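Local structure of zinc chaperone AztD (Citrobacter koseri, 6CMK) at residues V301-V315 with P351-Y363. The protein acts as a periplasmic zinc chaperone that binds zinc and passes one ion directly to the solute-binding protein AztC of the AztABCD transport system. Numbering follows the deposited sequence.
Sequences VHFVVDPVRAKFAYV and PRPRIAVADNKIY
His-302 meets residues 351-363 with both its edge and one face. The backbone N of Ile-355 donates to its ND1 over 3.0 Å, nearly straight at 171° although tilted somewhat from the ring plane. CD of Arg-354 lies over the middle of one face, 3.5 Å from the ring centroid, as a CH-pi contact. Arg-354 bends at chi2 to lay this methylene there; beyond it, the guanidinium runs within 19° of the imidazole plane, and NH1 reaches a water that donates to Val-301 O. Farther along, the seam is apolar. CG2 of Val-304 packs on CG2 of Ile-355 (3.6 Å), Val-357 sets CB against CD of Pro-307 and CG2 against the CE2 side of the Tyr-314 ring, and CD1 of Ile-362 sits over one face of that ring, toward its rim. At the far end Arg-309, bent at chi2 and chi3, presents its guanidinium edge-on: NH2 donates to Asp-359 O (2.8 Å) in the carbonyl plane, and NH1 to OD1 of Asn-360 (2.9 Å), whose amide stands 75° to the guanidinium. Asp-306 positions that group, its OD2 taking NE of Arg-309 in a salt bridge (2.7 Å) and the Tyr-314 hydroxyl on its anti lone pair, while OD1 closes an Asx turn. Strands 301-305 and 355-358, nearly parallel, begin consecutive four-stranded blades of the beta propeller. The chemistry implies blades joined without backbone-to-backbone pairing across the seam: side chains of 301-315 bond to backbone and side-chain atoms of 351-363 at both ends of an apolar middle, the buried Asp-306 carboxylate probably stabilised by the arginine it orients.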
loop_
_atom_site.group_PDB
_atom_site.type_symbol
_atom_site.label_atom_id
_atom_site.label_comp_id
_atom_site.label_asym_id
_atom_site.label_seq_id
_atom_site.Cartn_x
_atom_site.Cartn_y
_atom_site.Cartn_z
ATOM N N VAL B 301 -20.137 -2.349 -22.700
ATOM C CA VAL B 301 -18.977 -2.038 -23.528
ATOM C C VAL B 301 -17.672 -2.232 -22.761
ATOM O O VAL B 301 -16.706 -2.782 -23.296
ATOM C CB VAL B 301 -19.087 -0.591 -24.064
ATOM C CG1 VAL B 301 -17.793 -0.167 -24.777
ATOM C CG2 VAL B 301 -20.292 -0.445 -25.003
ATOM N N HIS B 302 -17.625 -1.776 -21.512
ATOM C CA HIS B 302 -16.395 -1.802 -20.728
ATOM C C HIS B 302 -16.741 -1.624 -19.256
ATOM O O HIS B 302 -17.792 -1.083 -18.921
ATOM C CB HIS B 302 -15.439 -0.694 -21.191
ATOM C CG HIS B 302 -14.051 -0.823 -20.646
ATOM N ND1 HIS B 302 -13.388 0.225 -20.043
ATOM C CD2 HIS B 302 -13.207 -1.881 -20.607
ATOM C CE1 HIS B 302 -12.183 -0.182 -19.672
ATOM N NE2 HIS B 302 -12.052 -1.457 -20.003
ATOM N N PHE B 303 -15.861 -2.094 -18.372
ATOM C CA PHE B 303 -16.007 -1.727 -16.972
ATOM C C PHE B 303 -14.637 -1.627 -16.307
ATOM O O PHE B 303 -13.644 -2.179 -16.789
ATOM C CB PHE B 303 -16.964 -2.673 -16.201
ATOM C CG PHE B 303 -16.704 -4.176 -16.334
ATOM C CD1 PHE B 303 -15.507 -4.710 -16.781
ATOM C CD2 PHE B 303 -17.731 -5.052 -15.992
ATOM C CE1 PHE B 303 -15.337 -6.092 -16.867
ATOM C CE2 PHE B 303 -17.576 -6.420 -16.077
ATOM C CZ PHE B 303 -16.377 -6.944 -16.512
ATOM N N VAL B 304 -14.595 -0.843 -15.223
ATOM C CA VAL B 304 -13.386 -0.659 -14.419
ATOM C C VAL B 304 -13.812 -0.383 -12.987
ATOM O O VAL B 304 -14.929 0.073 -12.728
ATOM C CB VAL B 304 -12.477 0.507 -14.895
ATOM C CG1 VAL B 304 -12.057 0.370 -16.359
ATOM C CG2 VAL B 304 -13.152 1.870 -14.656
ATOM N N VAL B 305 -12.895 -0.629 -12.042
ATOM C CA VAL B 305 -13.157 -0.279 -10.654
ATOM C C VAL B 305 -12.623 1.125 -10.384
ATOM O O VAL B 305 -11.772 1.656 -11.102
ATOM C CB VAL B 305 -12.556 -1.302 -9.654
ATOM C CG1 VAL B 305 -13.013 -2.722 -9.992
ATOM C CG2 VAL B 305 -11.027 -1.210 -9.597
ATOM N N ASP B 306 -13.146 1.748 -9.338
ATOM C CA ASP B 306 -12.599 3.012 -8.871
ATOM C C ASP B 306 -11.548 2.687 -7.819
ATOM O O ASP B 306 -11.899 2.144 -6.760
ATOM C CB ASP B 306 -13.686 3.903 -8.294
ATOM C CG ASP B 306 -13.207 5.334 -8.043
ATOM O OD1 ASP B 306 -12.079 5.522 -7.528
ATOM O OD2 ASP B 306 -13.974 6.275 -8.344
ATOM N N PRO B 307 -10.264 2.942 -8.081
ATOM C CA PRO B 307 -9.224 2.579 -7.107
ATOM C C PRO B 307 -9.174 3.496 -5.907
ATOM O O PRO B 307 -8.647 3.093 -4.861
ATOM C CB PRO B 307 -7.932 2.682 -7.928
ATOM C CG PRO B 307 -8.240 3.686 -8.990
ATOM C CD PRO B 307 -9.700 3.540 -9.302
ATOM N N VAL B 308 -9.704 4.708 -6.028
ATOM C CA VAL B 308 -9.669 5.702 -4.961
ATOM C C VAL B 308 -10.900 5.600 -4.068
ATOM O O VAL B 308 -10.793 5.629 -2.838
ATOM C CB VAL B 308 -9.528 7.111 -5.583
ATOM C CG1 VAL B 308 -9.571 8.188 -4.502
ATOM C CG2 VAL B 308 -8.245 7.226 -6.380
ATOM N N ARG B 309 -12.092 5.511 -4.667
ATOM C CA ARG B 309 -13.344 5.339 -3.932
ATOM C C ARG B 309 -13.731 3.866 -4.040
ATOM O O ARG B 309 -14.415 3.439 -4.968
ATOM C CB ARG B 309 -14.425 6.271 -4.470
ATOM C CG ARG B 309 -14.096 7.749 -4.289
ATOM C CD ARG B 309 -14.627 8.593 -5.442
ATOM N NE ARG B 309 -13.785 8.372 -6.617
ATOM C CZ ARG B 309 -12.670 9.049 -6.881
ATOM N NH1 ARG B 309 -12.271 10.047 -6.084
ATOM N NH2 ARG B 309 -11.965 8.745 -7.959
ATOM N N ALA B 310 -13.302 3.085 -3.052
ATOM C CA ALA B 310 -13.409 1.634 -3.132
ATOM C C ALA B 310 -14.840 1.122 -3.216
ATOM O O ALA B 310 -15.039 -0.020 -3.634
ATOM C CB ALA B 310 -12.737 0.991 -1.916
ATOM N N LYS B 311 -15.836 1.899 -2.799
ATOM C CA LYS B 311 -17.195 1.388 -2.855
ATOM C C LYS B 311 -17.790 1.413 -4.261
ATOM O O LYS B 311 -18.912 0.934 -4.435
ATOM C CB LYS B 311 -18.098 2.181 -1.909
ATOM C CG LYS B 311 -18.269 3.643 -2.263
ATOM C CD LYS B 311 -19.465 4.264 -1.558
ATOM C CE LYS B 311 -19.405 4.115 -0.047
ATOM N NZ LYS B 311 -20.726 3.728 0.509
ATOM N N PHE B 312 -17.082 1.943 -5.256
ATOM C CA PHE B 312 -17.664 2.180 -6.570
ATOM C C PHE B 312 -16.881 1.479 -7.674
ATOM O O PHE B 312 -15.662 1.294 -7.584
ATOM C CB PHE B 312 -17.734 3.676 -6.873
ATOM C CG PHE B 312 -18.745 4.406 -6.036
ATOM C CD1 PHE B 312 -20.085 4.089 -6.130
ATOM C CD2 PHE B 312 -18.356 5.396 -5.151
ATOM C CE1 PHE B 312 -21.026 4.741 -5.362
ATOM C CE2 PHE B 312 -19.293 6.057 -4.376
ATOM C CZ PHE B 312 -20.630 5.728 -4.483
ATOM N N ALA B 313 -17.613 1.098 -8.724
ATOM C CA ALA B 313 -17.045 0.707 -10.007
ATOM C C ALA B 313 -17.880 1.372 -11.092
ATOM O O ALA B 313 -18.927 1.954 -10.820
ATOM C CB ALA B 313 -17.030 -0.812 -10.201
ATOM N N TYR B 314 -17.410 1.300 -12.328
ATOM C CA TYR B 314 -18.111 1.936 -13.439
ATOM C C TYR B 314 -18.270 0.971 -14.602
ATOM O O TYR B 314 -17.357 0.216 -14.920
ATOM C CB TYR B 314 -17.370 3.193 -13.919
ATOM C CG TYR B 314 -17.076 4.095 -12.768
ATOM C CD1 TYR B 314 -18.103 4.750 -12.108
ATOM C CD2 TYR B 314 -15.789 4.233 -12.288
ATOM C CE1 TYR B 314 -17.839 5.536 -11.014
ATOM C CE2 TYR B 314 -15.516 5.013 -11.202
ATOM C CZ TYR B 314 -16.540 5.668 -10.575
ATOM O OH TYR B 314 -16.260 6.445 -9.474
ATOM N N VAL B 315 -19.446 1.002 -15.225
ATOM C CA VAL B 315 -19.721 0.236 -16.436
ATOM C C VAL B 315 -20.163 1.207 -17.516
ATOM O O VAL B 315 -21.008 2.077 -17.267
ATOM C CB VAL B 315 -20.804 -0.835 -16.220
ATOM C CG1 VAL B 315 -20.833 -1.798 -17.409
ATOM C CG2 VAL B 315 -20.597 -1.580 -14.925
ATOM N N PRO B 351 -13.739 0.170 -32.841
ATOM C CA PRO B 351 -13.383 0.870 -31.597
ATOM C C PRO B 351 -14.619 1.421 -30.900
ATOM O O PRO B 351 -15.552 1.902 -31.542
ATOM C CB PRO B 351 -12.475 2.007 -32.084
ATOM C CG PRO B 351 -12.865 2.213 -33.513
ATOM C CD PRO B 351 -13.166 0.839 -34.022
ATOM N N ARG B 352 -14.637 1.384 -29.576
ATOM C CA ARG B 352 -15.620 1.750 -28.571
ATOM C C ARG B 352 -14.959 2.370 -27.357
ATOM O O ARG B 352 -13.770 2.158 -27.105
ATOM C CB ARG B 352 -16.468 0.547 -28.146
ATOM C CG ARG B 352 -17.169 -0.077 -29.328
ATOM C CD ARG B 352 -18.475 -0.735 -28.955
ATOM N NE ARG B 352 -19.021 -1.422 -30.118
ATOM C CZ ARG B 352 -18.512 -2.543 -30.616
ATOM N NH1 ARG B 352 -17.452 -3.111 -30.045
ATOM N NH2 ARG B 352 -19.059 -3.099 -31.683
ATOM N N PRO B 353 -15.719 3.135 -26.578
ATOM C CA PRO B 353 -15.170 3.782 -25.380
ATOM C C PRO B 353 -14.541 2.823 -24.377
ATOM O O PRO B 353 -14.951 1.669 -24.231
ATOM C CB PRO B 353 -16.398 4.475 -24.788
ATOM C CG PRO B 353 -17.196 4.836 -26.001
ATOM C CD PRO B 353 -17.072 3.631 -26.889
ATOM N N ARG B 354 -13.537 3.343 -23.665
ATOM C CA ARG B 354 -12.892 2.679 -22.540
ATOM C C ARG B 354 -12.790 3.681 -21.396
ATOM O O ARG B 354 -12.636 4.887 -21.628
ATOM C CB ARG B 354 -11.493 2.150 -22.924
ATOM C CG ARG B 354 -11.508 1.088 -24.047
ATOM C CD ARG B 354 -12.152 -0.173 -23.501
ATOM N NE ARG B 354 -12.137 -1.314 -24.414
ATOM C CZ ARG B 354 -13.145 -1.690 -25.189
ATOM N NH1 ARG B 354 -14.279 -1.005 -25.210
ATOM N NH2 ARG B 354 -13.011 -2.768 -25.954
ATOM N N ILE B 355 -12.899 3.171 -20.158
ATOM C CA ILE B 355 -12.914 3.971 -18.934
ATOM C C ILE B 355 -11.567 3.863 -18.225
ATOM O O ILE B 355 -10.996 2.772 -18.117
ATOM C CB ILE B 355 -14.020 3.508 -17.960
ATOM C CG1 ILE B 355 -15.356 3.191 -18.640
ATOM C CG2 ILE B 355 -14.211 4.544 -16.869
ATOM C CD1 ILE B 355 -16.259 2.321 -17.741
ATOM N N ALA B 356 -11.085 4.986 -17.692
ATOM C CA ALA B 356 -10.024 4.988 -16.686
ATOM C C ALA B 356 -10.389 5.945 -15.558
ATOM O O ALA B 356 -11.238 6.819 -15.710
ATOM C CB ALA B 356 -8.662 5.393 -17.271
ATOM N N VAL B 357 -9.722 5.777 -14.414
ATOM C CA VAL B 357 -9.930 6.646 -13.257
ATOM C C VAL B 357 -8.581 7.180 -12.793
ATOM O O VAL B 357 -7.631 6.410 -12.637
ATOM C CB VAL B 357 -10.625 5.909 -12.097
ATOM C CG1 VAL B 357 -10.917 6.888 -10.956
ATOM C CG2 VAL B 357 -11.911 5.244 -12.559
ATOM N N ALA B 358 -8.506 8.491 -12.556
ATOM C CA ALA B 358 -7.315 9.121 -12.001
ATOM C C ALA B 358 -7.751 10.196 -11.021
ATOM O O ALA B 358 -8.563 11.058 -11.368
ATOM C CB ALA B 358 -6.429 9.742 -13.087
ATOM N N ASP B 359 -7.205 10.141 -9.803
ATOM C CA ASP B 359 -7.469 11.133 -8.753
ATOM C C ASP B 359 -8.981 11.196 -8.549
ATOM O O ASP B 359 -9.592 10.161 -8.242
ATOM C CB ASP B 359 -6.798 12.456 -9.137
ATOM C CG ASP B 359 -6.561 13.360 -7.945
ATOM O OD1 ASP B 359 -6.567 12.858 -6.801
ATOM O OD2 ASP B 359 -6.374 14.576 -8.150
ATOM N N ASN B 360 -9.615 12.349 -8.715
ATOM C CA ASN B 360 -11.052 12.471 -8.498
ATOM C C ASN B 360 -11.808 12.635 -9.811
ATOM O O ASN B 360 -12.868 13.262 -9.855
ATOM C CB ASN B 360 -11.326 13.635 -7.553
ATOM C CG ASN B 360 -10.682 13.430 -6.193
ATOM O OD1 ASN B 360 -10.501 12.290 -5.741
ATOM N ND2 ASN B 360 -10.318 14.527 -5.536
ATOM N N LYS B 361 -11.270 12.061 -10.884
ATOM C CA LYS B 361 -11.834 12.204 -12.214
ATOM C C LYS B 361 -11.966 10.844 -12.885
ATOM O O LYS B 361 -11.174 9.920 -12.648
ATOM C CB LYS B 361 -10.970 13.118 -13.090
ATOM C CG LYS B 361 -10.982 14.562 -12.652
ATOM C CD LYS B 361 -9.940 15.364 -13.401
ATOM C CE LYS B 361 -10.171 16.858 -13.253
ATOM N NZ LYS B 361 -9.331 17.645 -14.197
ATOM N N ILE B 362 -12.974 10.751 -13.742
ATOM C CA ILE B 362 -13.223 9.594 -14.585
ATOM C C ILE B 362 -13.007 10.009 -16.032
ATOM O O ILE B 362 -13.414 11.104 -16.442
ATOM C CB ILE B 362 -14.649 9.046 -14.387
ATOM C CG1 ILE B 362 -14.901 8.712 -12.910
ATOM C CG2 ILE B 362 -14.850 7.799 -15.245
ATOM C CD1 ILE B 362 -16.369 8.485 -12.603
ATOM N N TYR B 363 -12.360 9.136 -16.797
ATOM C CA TYR B 363 -11.959 9.417 -18.172
ATOM C C TYR B 363 -12.570 8.373 -19.091
ATOM O O TYR B 363 -12.436 7.170 -18.846
ATOM C CB TYR B 363 -10.433 9.418 -18.321
ATOM C CG TYR B 363 -9.767 10.432 -17.447
ATOM C CD1 TYR B 363 -9.577 10.182 -16.093
ATOM C CD2 TYR B 363 -9.372 11.663 -17.953
ATOM C CE1 TYR B 363 -9.001 11.122 -15.274
ATOM C CE2 TYR B 363 -8.782 12.610 -17.132
ATOM C CZ TYR B 363 -8.598 12.320 -15.794
ATOM O OH TYR B 363 -8.017 13.255 -14.955
HETATM O O HOH W 1 -16.164 -2.915 -26.319
#